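Local coordinates for protein putative platelet activating factor (Streptococcus pneumoniae, PDB 2HSJ) that is of unknown function but probably hydrolyses ester or related acyl bonds, as GDSL-like lipases and acylhydrolases do, at residues 46-51 with 203-208; 68-73 with 108-113; 177-182 with 188-193. All coordinates share one frame; numbering follows the deposited sequence. Where two conformers were deposited one is given.

Contact 1: 46-51 with 203-208; sequences EYYPLQ and QALSKS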
loop_
_atom_site.group_PDB
_atom_site.type_symbol
_atom_site.label_atom_id
_atom_site.label_comp_id
_atom_site.label_asym_id
_atom_site.label_seq_id
_atom_site.Cartn_x
_atom_site.Cartn_y
_atom_site.Cartn_z
ATOM N N GLU D 46 -21.528 6.767 -1.137
ATOM C CA GLU D 46 -21.554 5.504 -0.389
ATOM C C GLU D 46 -21.648 4.278 -1.295
ATOM O O GLU D 46 -20.989 3.230 -1.058
ATOM C CB GLU D 46 -22.711 5.447 0.633
ATOM C CG GLU D 46 -22.539 4.229 1.517
ATOM C CD GLU D 46 -23.679 3.932 2.450
ATOM O OE1 GLU D 46 -24.458 4.847 2.835
ATOM O OE2 GLU D 46 -23.800 2.724 2.814
ATOM N N TYR D 47 -22.460 4.411 -2.344
ATOM C CA TYR D 47 -22.751 3.274 -3.228
ATOM C C TYR D 47 -21.813 3.172 -4.429
ATOM O O TYR D 47 -21.953 2.251 -5.283
ATOM C CB TYR D 47 -24.201 3.322 -3.748
ATOM C CG TYR D 47 -25.277 3.527 -2.706
ATOM C CD1 TYR D 47 -25.137 3.035 -1.408
ATOM C CD2 TYR D 47 -26.471 4.173 -3.056
ATOM C CE1 TYR D 47 -26.184 3.221 -0.437
ATOM C CE2 TYR D 47 -27.482 4.358 -2.124
ATOM C CZ TYR D 47 -27.326 3.886 -0.829
ATOM O OH TYR D 47 -28.364 4.102 0.068
ATOM N N TYR D 48 -20.831 4.055 -4.499
ATOM C CA TYR D 48 -19.917 4.115 -5.634
ATOM C C TYR D 48 -18.958 2.937 -5.600
ATOM O O TYR D 48 -18.216 2.766 -4.604
ATOM C CB TYR D 48 -19.118 5.403 -5.492
ATOM C CG TYR D 48 -18.466 5.959 -6.769
ATOM C CD1 TYR D 48 -18.477 7.328 -7.002
ATOM C CD2 TYR D 48 -17.868 5.133 -7.731
ATOM C CE1 TYR D 48 -17.889 7.881 -8.112
ATOM C CE2 TYR D 48 -17.236 5.683 -8.894
ATOM C CZ TYR D 48 -17.305 7.075 -9.082
ATOM O OH TYR D 48 -16.709 7.653 -10.199
ATOM N N PRO D 49 -18.933 2.120 -6.675
ATOM C CA PRO D 49 -17.954 1.009 -6.735
ATOM C C PRO D 49 -16.608 1.516 -7.136
ATOM O O PRO D 49 -16.125 1.326 -8.248
ATOM C CB PRO D 49 -18.529 0.057 -7.799
ATOM C CG PRO D 49 -19.340 0.964 -8.701
ATOM C CD PRO D 49 -19.838 2.142 -7.848
ATOM N N LEU D 50 -15.948 2.165 -6.188
ATOM C CA LEU D 50 -14.671 2.812 -6.493
ATOM C C LEU D 50 -13.568 1.867 -6.962
ATOM O O LEU D 50 -12.865 2.154 -7.927
ATOM C CB LEU D 50 -14.197 3.583 -5.268
ATOM C CG LEU D 50 -15.100 4.725 -4.857
ATOM C CD1 LEU D 50 -14.781 5.180 -3.408
ATOM C CD2 LEU D 50 -14.955 5.880 -5.801
ATOM N N GLN D 51 -13.403 0.772 -6.223
ATOM C CA GLN D 51 -12.341 -0.184 -6.558
ATOM C C GLN D 51 -12.509 -0.709 -7.967
ATOM O O GLN D 51 -11.555 -0.766 -8.735
ATOM C CB GLN D 51 -12.391 -1.365 -5.593
ATOM C CG GLN D 51 -11.409 -2.452 -5.902
ATOM C CD GLN D 51 -11.786 -3.738 -5.214
ATOM O OE1 GLN D 51 -12.937 -4.170 -5.257
ATOM N NE2 GLN D 51 -10.800 -4.382 -4.598
ATOM N N GLN D 203 -19.807 4.363 -14.391
ATOM C CA GLN D 203 -18.675 4.216 -15.309
ATOM C C GLN D 203 -18.420 5.563 -15.992
ATOM O O GLN D 203 -17.271 5.987 -16.177
ATOM C CB GLN D 203 -18.979 3.124 -16.349
ATOM C CG GLN D 203 -17.845 2.954 -17.337
ATOM C CD GLN D 203 -18.152 1.901 -18.358
ATOM O OE1 GLN D 203 -19.231 1.915 -18.965
ATOM N NE2 GLN D 203 -17.188 0.995 -18.589
ATOM N N ALA D 204 -19.517 6.208 -16.393
ATOM C CA ALA D 204 -19.404 7.504 -17.099
ATOM C C ALA D 204 -18.847 8.573 -16.162
ATOM O O ALA D 204 -17.996 9.380 -16.565
ATOM C CB ALA D 204 -20.766 7.927 -17.620
ATOM N N LEU D 205 -19.326 8.583 -14.917
ATOM C CA LEU D 205 -18.815 9.513 -13.903
ATOM C C LEU D 205 -17.324 9.296 -13.681
ATOM O O LEU D 205 -16.549 10.248 -13.613
ATOM C CB LEU D 205 -19.593 9.352 -12.579
ATOM C CG LEU D 205 -19.153 10.255 -11.406
ATOM C CD1 LEU D 205 -19.154 11.760 -11.788
ATOM C CD2 LEU D 205 -20.015 9.983 -10.183
ATOM N N SER D 206 -16.911 8.031 -13.608
ATOM C CA SER D 206 -15.515 7.710 -13.383
ATOM C C SER D 206 -14.613 8.188 -14.526
ATOM O O SER D 206 -13.502 8.702 -14.302
ATOM C CB SER D 206 -15.376 6.200 -13.188
ATOM O OG SER D 206 -16.110 5.789 -12.057
ATOM N N LYS D 207 -15.094 8.029 -15.754
ATOM C CA LYS D 207 -14.329 8.490 -16.909
ATOM C C LYS D 207 -14.156 10.021 -16.841
ATOM O O LYS D 207 -13.067 10.536 -17.115
ATOM C CB LYS D 207 -15.055 8.091 -18.188
ATOM C CG LYS D 207 -14.365 8.499 -19.477
ATOM C CD LYS D 207 -15.147 7.907 -20.654
ATOM C CE LYS D 207 -15.095 8.794 -21.884
ATOM N NZ LYS D 207 -13.988 8.447 -22.813
ATOM N N SER D 208 -15.202 10.733 -16.431
ATOM C CA SER D 208 -15.087 12.189 -16.325
ATOM C C SER D 208 -14.179 12.611 -15.170
ATOM O O SER D 208 -13.535 13.656 -15.270
ATOM C CB SER D 208 -16.454 12.840 -16.173
ATOM O OG SER D 208 -17.006 12.548 -14.911
#

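Contact 2: 68-73 with 108-113; sequences YQTGLL and LNNLEA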
loop_
_atom_site.group_PDB
_atom_site.type_symbol
_atom_site.label_atom_id
_atom_site.label_comp_id
_atom_site.label_asym_id
_atom_site.label_seq_id
_atom_site.Cartn_x
_atom_site.Cartn_y
_atom_site.Cartn_z
ATOM N N TYR D 68 -27.003 11.912 3.130
ATOM C CA TYR D 68 -26.265 12.995 3.808
ATOM C C TYR D 68 -26.582 14.336 3.165
ATOM O O TYR D 68 -26.892 14.412 1.981
ATOM C CB TYR D 68 -24.770 12.774 3.687
ATOM C CG TYR D 68 -24.000 12.705 4.995
ATOM C CD1 TYR D 68 -24.581 12.202 6.173
ATOM C CD2 TYR D 68 -22.641 13.075 5.028
ATOM C CE1 TYR D 68 -23.809 12.090 7.358
ATOM C CE2 TYR D 68 -21.887 12.951 6.180
ATOM C CZ TYR D 68 -22.462 12.458 7.314
ATOM O OH TYR D 68 -21.713 12.347 8.445
ATOM N N GLN D 69 -26.504 15.360 3.988
ATOM C CA GLN D 69 -26.694 16.747 3.587
ATOM C C GLN D 69 -25.501 17.503 4.111
ATOM O O GLN D 69 -24.815 17.038 5.011
ATOM C CB GLN D 69 -27.940 17.338 4.225
ATOM C CG GLN D 69 -29.226 16.679 3.799
ATOM C CD GLN D 69 -30.396 17.156 4.641
ATOM O OE1 GLN D 69 -31.092 16.359 5.254
ATOM N NE2 GLN D 69 -30.605 18.457 4.683
ATOM N N THR D 70 -25.292 18.712 3.596
ATOM C CA THR D 70 -24.111 19.506 3.973
ATOM C C THR D 70 -24.027 19.753 5.480
ATOM O O THR D 70 -22.961 19.709 6.067
ATOM C CB THR D 70 -24.033 20.874 3.212
ATOM O OG1 THR D 70 -25.142 21.708 3.591
ATOM C CG2 THR D 70 -23.989 20.660 1.656
ATOM N N GLY D 71 -25.159 20.024 6.121
ATOM C CA GLY D 71 -25.139 20.262 7.568
ATOM C C GLY D 71 -24.717 19.055 8.396
ATOM O O GLY D 71 -24.001 19.202 9.395
ATOM N N LEU D 72 -25.155 17.861 7.973
ATOM C CA LEU D 72 -24.821 16.638 8.696
ATOM C C LEU D 72 -23.331 16.348 8.547
ATOM O O LEU D 72 -22.654 15.926 9.504
ATOM C CB LEU D 72 -25.623 15.452 8.143
ATOM C CG LEU D 72 -27.146 15.550 8.201
ATOM C CD1 LEU D 72 -27.774 14.376 7.414
ATOM C CD2 LEU D 72 -27.632 15.558 9.647
ATOM N N LEU D 73 -22.818 16.606 7.349
ATOM C CA LEU D 73 -21.396 16.379 7.084
ATOM C C LEU D 73 -20.533 17.312 7.911
ATOM O O LEU D 73 -19.551 16.887 8.518
ATOM C CB LEU D 73 -21.069 16.520 5.587
ATOM C CG LEU D 73 -19.599 16.545 5.174
ATOM C CD1 LEU D 73 -18.968 15.225 5.617
ATOM C CD2 LEU D 73 -19.477 16.731 3.659
ATOM N N LEU D 108 -24.246 26.571 1.212
ATOM C CA LEU D 108 -22.967 27.181 0.865
ATOM C C LEU D 108 -22.133 27.475 2.101
ATOM O O LEU D 108 -20.955 27.104 2.152
ATOM C CB LEU D 108 -23.173 28.469 0.057
ATOM C CG LEU D 108 -23.734 28.305 -1.355
ATOM C CD1 LEU D 108 -24.011 29.689 -1.954
ATOM C CD2 LEU D 108 -22.824 27.456 -2.250
ATOM N N ASN D 109 -22.745 28.112 3.099
ATOM C CA ASN D 109 -22.042 28.394 4.354
ATOM C C ASN D 109 -21.515 27.114 4.975
ATOM O O ASN D 109 -20.389 27.085 5.478
ATOM C CB ASN D 109 -22.932 29.109 5.368
ATOM C CG ASN D 109 -23.125 30.570 5.036
ATOM O OD1 ASN D 109 -22.407 31.130 4.206
ATOM N ND2 ASN D 109 -24.109 31.194 5.674
ATOM N N ASN D 110 -22.313 26.042 4.908
ATOM C CA ASN D 110 -21.855 24.743 5.404
ATOM C C ASN D 110 -20.625 24.259 4.637
ATOM O O ASN D 110 -19.635 23.838 5.241
ATOM C CB ASN D 110 -22.963 23.691 5.313
ATOM C CG ASN D 110 -24.073 23.904 6.333
ATOM O OD1 ASN D 110 -23.898 24.613 7.319
ATOM N ND2 ASN D 110 -25.207 23.274 6.099
ATOM N N LEU D 111 -20.673 24.356 3.305
ATOM C CA LEU D 111 -19.553 23.904 2.481
ATOM C C LEU D 111 -18.334 24.746 2.736
ATOM O O LEU D 111 -17.217 24.230 2.799
ATOM C CB LEU D 111 -19.903 23.948 0.997
ATOM C CG LEU D 111 -20.823 22.838 0.547
ATOM C CD1 LEU D 111 -21.451 23.169 -0.772
ATOM C CD2 LEU D 111 -20.036 21.490 0.482
ATOM N N GLU D 112 -18.537 26.064 2.893
ATOM C CA GLU D 112 -17.406 26.936 3.162
ATOM C C GLU D 112 -16.741 26.571 4.482
ATOM O O GLU D 112 -15.510 26.484 4.572
ATOM C CB GLU D 112 -17.802 28.404 3.087
ATOM C CG GLU D 112 -16.572 29.279 3.159
ATOM C CD GLU D 112 -16.796 30.688 2.663
ATOM O OE1 GLU D 112 -17.971 31.116 2.575
ATOM O OE2 GLU D 112 -15.770 31.359 2.367
ATOM N N ALA D 113 -17.547 26.272 5.501
ATOM C CA ALA D 113 -16.975 25.839 6.778
ATOM C C ALA D 113 -16.199 24.501 6.685
ATOM O O ALA D 113 -15.179 24.310 7.352
ATOM C CB ALA D 113 -18.080 25.712 7.809
#

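Contact 3: 177-182 with 188-193; sequences DCLTDQ and KEYTTD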
loop_
_atom_site.group_PDB
_atom_site.type_symbol
_atom_site.label_atom_id
_atom_site.label_comp_id
_atom_site.label_asym_id
_atom_site.label_seq_id
_atom_site.Cartn_x
_atom_site.Cartn_y
_atom_site.Cartn_z
ATOM N N ASP D 177 -22.559 17.960 -16.868
ATOM C CA ASP D 177 -22.835 17.866 -18.301
ATOM C C ASP D 177 -22.468 16.491 -18.875
ATOM O O ASP D 177 -23.096 16.027 -19.845
ATOM C CB ASP D 177 -22.130 18.990 -19.062
ATOM C CG ASP D 177 -22.714 20.382 -18.757
ATOM O OD1 ASP D 177 -23.908 20.494 -18.396
ATOM O OD2 ASP D 177 -21.981 21.386 -18.927
ATOM N N CYS D 178 -21.486 15.827 -18.264
ATOM C CA CYS D 178 -21.076 14.478 -18.695
ATOM C C CYS D 178 -22.147 13.418 -18.515
ATOM O O CYS D 178 -22.106 12.377 -19.172
ATOM C CB CYS D 178 -19.812 14.016 -17.976
ATOM S SG CYS D 178 -18.349 14.989 -18.465
ATOM N N LEU D 179 -23.089 13.673 -17.613
ATOM C CA LEU D 179 -24.102 12.681 -17.263
ATOM C C LEU D 179 -25.454 12.993 -17.889
ATOM O O LEU D 179 -26.382 12.200 -17.771
ATOM C CB LEU D 179 -24.241 12.525 -15.735
ATOM C CG LEU D 179 -22.974 12.071 -15.017
ATOM C CD1 LEU D 179 -23.295 11.904 -13.541
ATOM C CD2 LEU D 179 -22.418 10.802 -15.636
ATOM N N THR D 180 -25.554 14.136 -18.566
ATOM C CA THR D 180 -26.843 14.525 -19.169
ATOM C C THR D 180 -27.038 13.956 -20.562
ATOM O O THR D 180 -26.070 13.702 -21.291
ATOM C CB THR D 180 -27.019 16.059 -19.247
ATOM O OG1 THR D 180 -25.925 16.628 -19.977
ATOM C CG2 THR D 180 -27.068 16.662 -17.852
ATOM N N ASP D 181 -28.293 13.766 -20.939
ATOM C CA ASP D 181 -28.617 13.472 -22.333
ATOM C C ASP D 181 -28.788 14.817 -23.056
ATOM O O ASP D 181 -28.507 15.879 -22.490
ATOM C CB ASP D 181 -29.858 12.563 -22.430
ATOM C CG ASP D 181 -31.114 13.210 -21.877
ATOM O OD1 ASP D 181 -31.114 14.434 -21.673
ATOM O OD2 ASP D 181 -32.107 12.480 -21.666
ATOM N N GLN D 182 -29.240 14.790 -24.299
ATOM C CA GLN D 182 -29.347 16.029 -25.059
ATOM C C GLN D 182 -30.498 16.938 -24.607
ATOM O O GLN D 182 -30.568 18.092 -25.029
ATOM C CB GLN D 182 -29.440 15.727 -26.560
ATOM C CG GLN D 182 -28.337 14.771 -27.046
ATOM C CD GLN D 182 -26.945 15.231 -26.666
ATOM O OE1 GLN D 182 -26.177 14.481 -26.044
ATOM N NE2 GLN D 182 -26.610 16.475 -27.027
ATOM N N LYS D 188 -31.109 8.202 -19.225
ATOM C CA LYS D 188 -31.848 7.051 -18.734
ATOM C C LYS D 188 -30.908 5.877 -18.411
ATOM O O LYS D 188 -31.034 5.239 -17.356
ATOM C CB LYS D 188 -32.959 6.640 -19.721
ATOM C CG LYS D 188 -33.949 5.648 -19.116
ATOM C CD LYS D 188 -35.367 5.880 -19.611
ATOM C CE LYS D 188 -36.262 4.729 -19.236
ATOM N NZ LYS D 188 -36.022 3.580 -20.165
ATOM N N GLU D 189 -29.936 5.606 -19.288
ATOM C CA GLU D 189 -29.043 4.477 -19.045
ATOM C C GLU D 189 -28.157 4.654 -17.823
ATOM O O GLU D 189 -27.631 3.676 -17.327
ATOM C CB GLU D 189 -28.168 4.134 -20.245
ATOM C CG GLU D 189 -27.173 5.158 -20.618
ATOM C CD GLU D 189 -25.997 4.583 -21.418
ATOM O OE1 GLU D 189 -25.434 3.519 -21.031
ATOM O OE2 GLU D 189 -25.646 5.201 -22.447
ATOM N N TYR D 190 -27.998 5.895 -17.364
ATOM C CA TYR D 190 -27.080 6.218 -16.269
ATOM C C TYR D 190 -27.752 6.184 -14.903
ATOM O O TYR D 190 -27.077 6.413 -13.903
ATOM C CB TYR D 190 -26.450 7.611 -16.510
ATOM C CG TYR D 190 -25.446 7.711 -17.634
ATOM C CD1 TYR D 190 -24.987 6.584 -18.300
ATOM C CD2 TYR D 190 -24.967 8.955 -18.031
ATOM C CE1 TYR D 190 -24.053 6.689 -19.331
ATOM C CE2 TYR D 190 -24.047 9.072 -19.024
ATOM C CZ TYR D 190 -23.602 7.945 -19.681
ATOM O OH TYR D 190 -22.667 8.134 -20.684
ATOM N N THR D 191 -29.056 5.917 -14.879
ATOM C CA THR D 191 -29.823 5.988 -13.628
ATOM C C THR D 191 -30.609 4.709 -13.303
ATOM O O THR D 191 -31.029 3.991 -14.215
ATOM C CB THR D 191 -30.737 7.235 -13.587
ATOM O OG1 THR D 191 -31.233 7.430 -12.259
ATOM C CG2 THR D 191 -31.916 7.097 -14.533
ATOM N N THR D 192 -30.769 4.434 -12.010
ATOM C CA THR D 192 -31.673 3.369 -11.568
ATOM C C THR D 192 -33.073 3.909 -11.312
ATOM O O THR D 192 -34.043 3.326 -11.781
ATOM C CB THR D 192 -31.162 2.675 -10.295
ATOM O OG1 THR D 192 -30.891 3.667 -9.310
ATOM C CG2 THR D 192 -29.885 1.912 -10.591
ATOM N N ASP D 193 -33.162 5.046 -10.611
ATOM C CA ASP D 193 -34.448 5.580 -10.157
ATOM C C ASP D 193 -34.654 7.074 -10.440
ATOM O O ASP D 193 -35.596 7.688 -9.915
ATOM C CB ASP D 193 -34.604 5.336 -8.660
ATOM C CG ASP D 193 -33.548 6.043 -7.840
ATOM O OD1 ASP D 193 -32.780 6.855 -8.411
ATOM O OD2 ASP D 193 -33.478 5.787 -6.621
HETATM O O HOH W 1 -20.889 10.514 -20.430
HETATM O O HOH W 2 -32.063 9.636 -21.526
#

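Contact 1: 46-51 with 203-208
Tyr48 reaches helix 199-209 because its CG stands opposite the backbone N (chi1 -159°), which extends the ring away from its own chain, while Ser206 keeps OG beside its backbone N (chi1 -61°), on the side where the phenol arrives. The two hydroxyls meet in a hydrogen bond in which Tyr48 OH donates to Ser206 OG, 2.7 Å away. The serine oxygen lies at the edge of the ring and in its plane, the direction natural to a phenol, whose hydrogen prefers to stay coplanar with the ring. Ser206 OG also bonds to Tyr202 O one helical turn earlier, so a small hydroxyl suits this position: it serves the helix backbone and an incoming tyrosine at once, in a buried place. From Leu205, one residue back, CD2 comes up obliquely to the ring, 3.6 Å from Tyr48 CE1. Within the other segment Leu50 folds back over one face of the tyrosine, its CD2 standing 3.5 Å above the plane of the Tyr48 ring near the rim. Tyr202 meets the ring with planes about 45° apart. These three residues pack on the ring while its hydroxyl bonds to Ser206, and Leu205 lies close to that oxygen too. Pro49 centres an inverse gamma turn, closed by a weak bond from Leu50 N to Tyr48 O of 2.8 Å, and is the N-cap residue of helix 50-54. This joining of the region after the first strand, 37-41, to the last helix of the chain fits the alpha/beta/alpha fold of SGNH hydrolases.

Contact 2: 68-73 with 108-113
Thr70 and Asn110 carry most of this contact, and Leu111 adds an apolar flank. Their helices come close here, with the CA atoms of Thr70 and Asn110 only 5.9 Å apart. Asn110 ND2 donates to Thr70 OG1 over 3.0 Å, with an N-H...O angle of 169°. The strongest polar partner of Thr70 OG1, however, is Asp97 OD1 of helix 95-99. The threonine oxygen lies practically in the amide plane of Asn110, 1° out of it, which favours this rotation of the amide. Thr70 holds OG1 between its backbone N and carbonyl carbon (chi1 65°), a position that offers the oxygen to Asn110 and turns the methyl elsewhere. The two side chains cross at about a right angle, and their stems also touch: Thr70 CB is 3.7 Å from Asn110 CB. The methyl goes to Leu111, whose CG lies 4.0 Å from Thr70 CG2. Threonine fits because one beta-branched residue presents a hydroxyl to an amide and a methyl to a leucine. Leu111 in turn packs on Leu91 of strand 88-92 and on Tyr160 and Leu163 of helix 150-164, as a residue facing the core should. Gly71 lies alongside, where its N comes 3.3 Å from Asn110 ND2, but both are donors and no bond forms. The chemistry implies a short chain of hydrogen bonds in which Asn110 and Asp97 together hold the threonine hydroxyl: it accepts from the amide and so probably donates to the carboxylate.

Contact 3: 177-182 with 188-193
Cys178 meets Tyr190 through its backbone rather than its thiol: Cys178 O lies at the edge of the ring, near its plane and 3.8 Å from Tyr190 CE2. A water completes the link, donating to Cys178 O at 2.6 Å and hydrogen-bonded to Tyr190 OH at 3.0 Å, so that it bridges carbonyl and phenol. Leu179 follows and supplies the apolar part. Its carbonyl oxygen also approaches the ring edge, 3.5 Å from Tyr190 CD2, where the weakly positive aromatic hydrogens point. Its side chain crosses the tyrosine obliquely, with Leu179 CD2 4.0 Å from Tyr190 CD2. On the tyrosine side, CG is set opposite the carbonyl carbon (chi1 -71°), which carries the ring across to the backbone of Cys178 and Leu179. Ala204 of helix 199-209 packs against both Leu179 and Tyr190, its small methyl suiting the place where the two converge. Thr180 then turns back on its own segment: Thr180 OG1 donates to Asp177 O over 2.9 Å, tying the threonine to the preceding turn. Asp181 ends the walk with a second water, which donates to Asp181 OD2 at 2.8 Å and accepts from Lys188 N. The other oxygen, OD1, takes the backbone N-H groups of Ala183 and Gln185, so OD1 holds the loop while OD2 is tied through water to Lys188. Leu179 also bonds through its backbone with Lys187. The chemistry implies a loop brought back on itself by an aromatic edge and one leucine, in which the polar links between the two segments run through water.

In the fold
Contact 1 is wholly buried, whereas contacts 2 and 3 are partly buried, and contact 3 lies farthest out, its centre about 17 Å from the centre of the chain. Water bridges occur in contact 3, while the other two use direct bonds: a hydroxyl pair in contact 1, and in contact 2 an amide-hydroxyl bond extended to a carboxylate. Contact 3 packs against helix 199-209, which carries one segment of contact 1, and Ser208 touches Cys178; the centres of these two contacts are 14 Å apart. Contact 2 stands on the other side of the chain's centre, joining helices 70-75 and 104-121, and touches neither contact 1 nor contact 3. Along the sequence, contact 1 encloses both of the others.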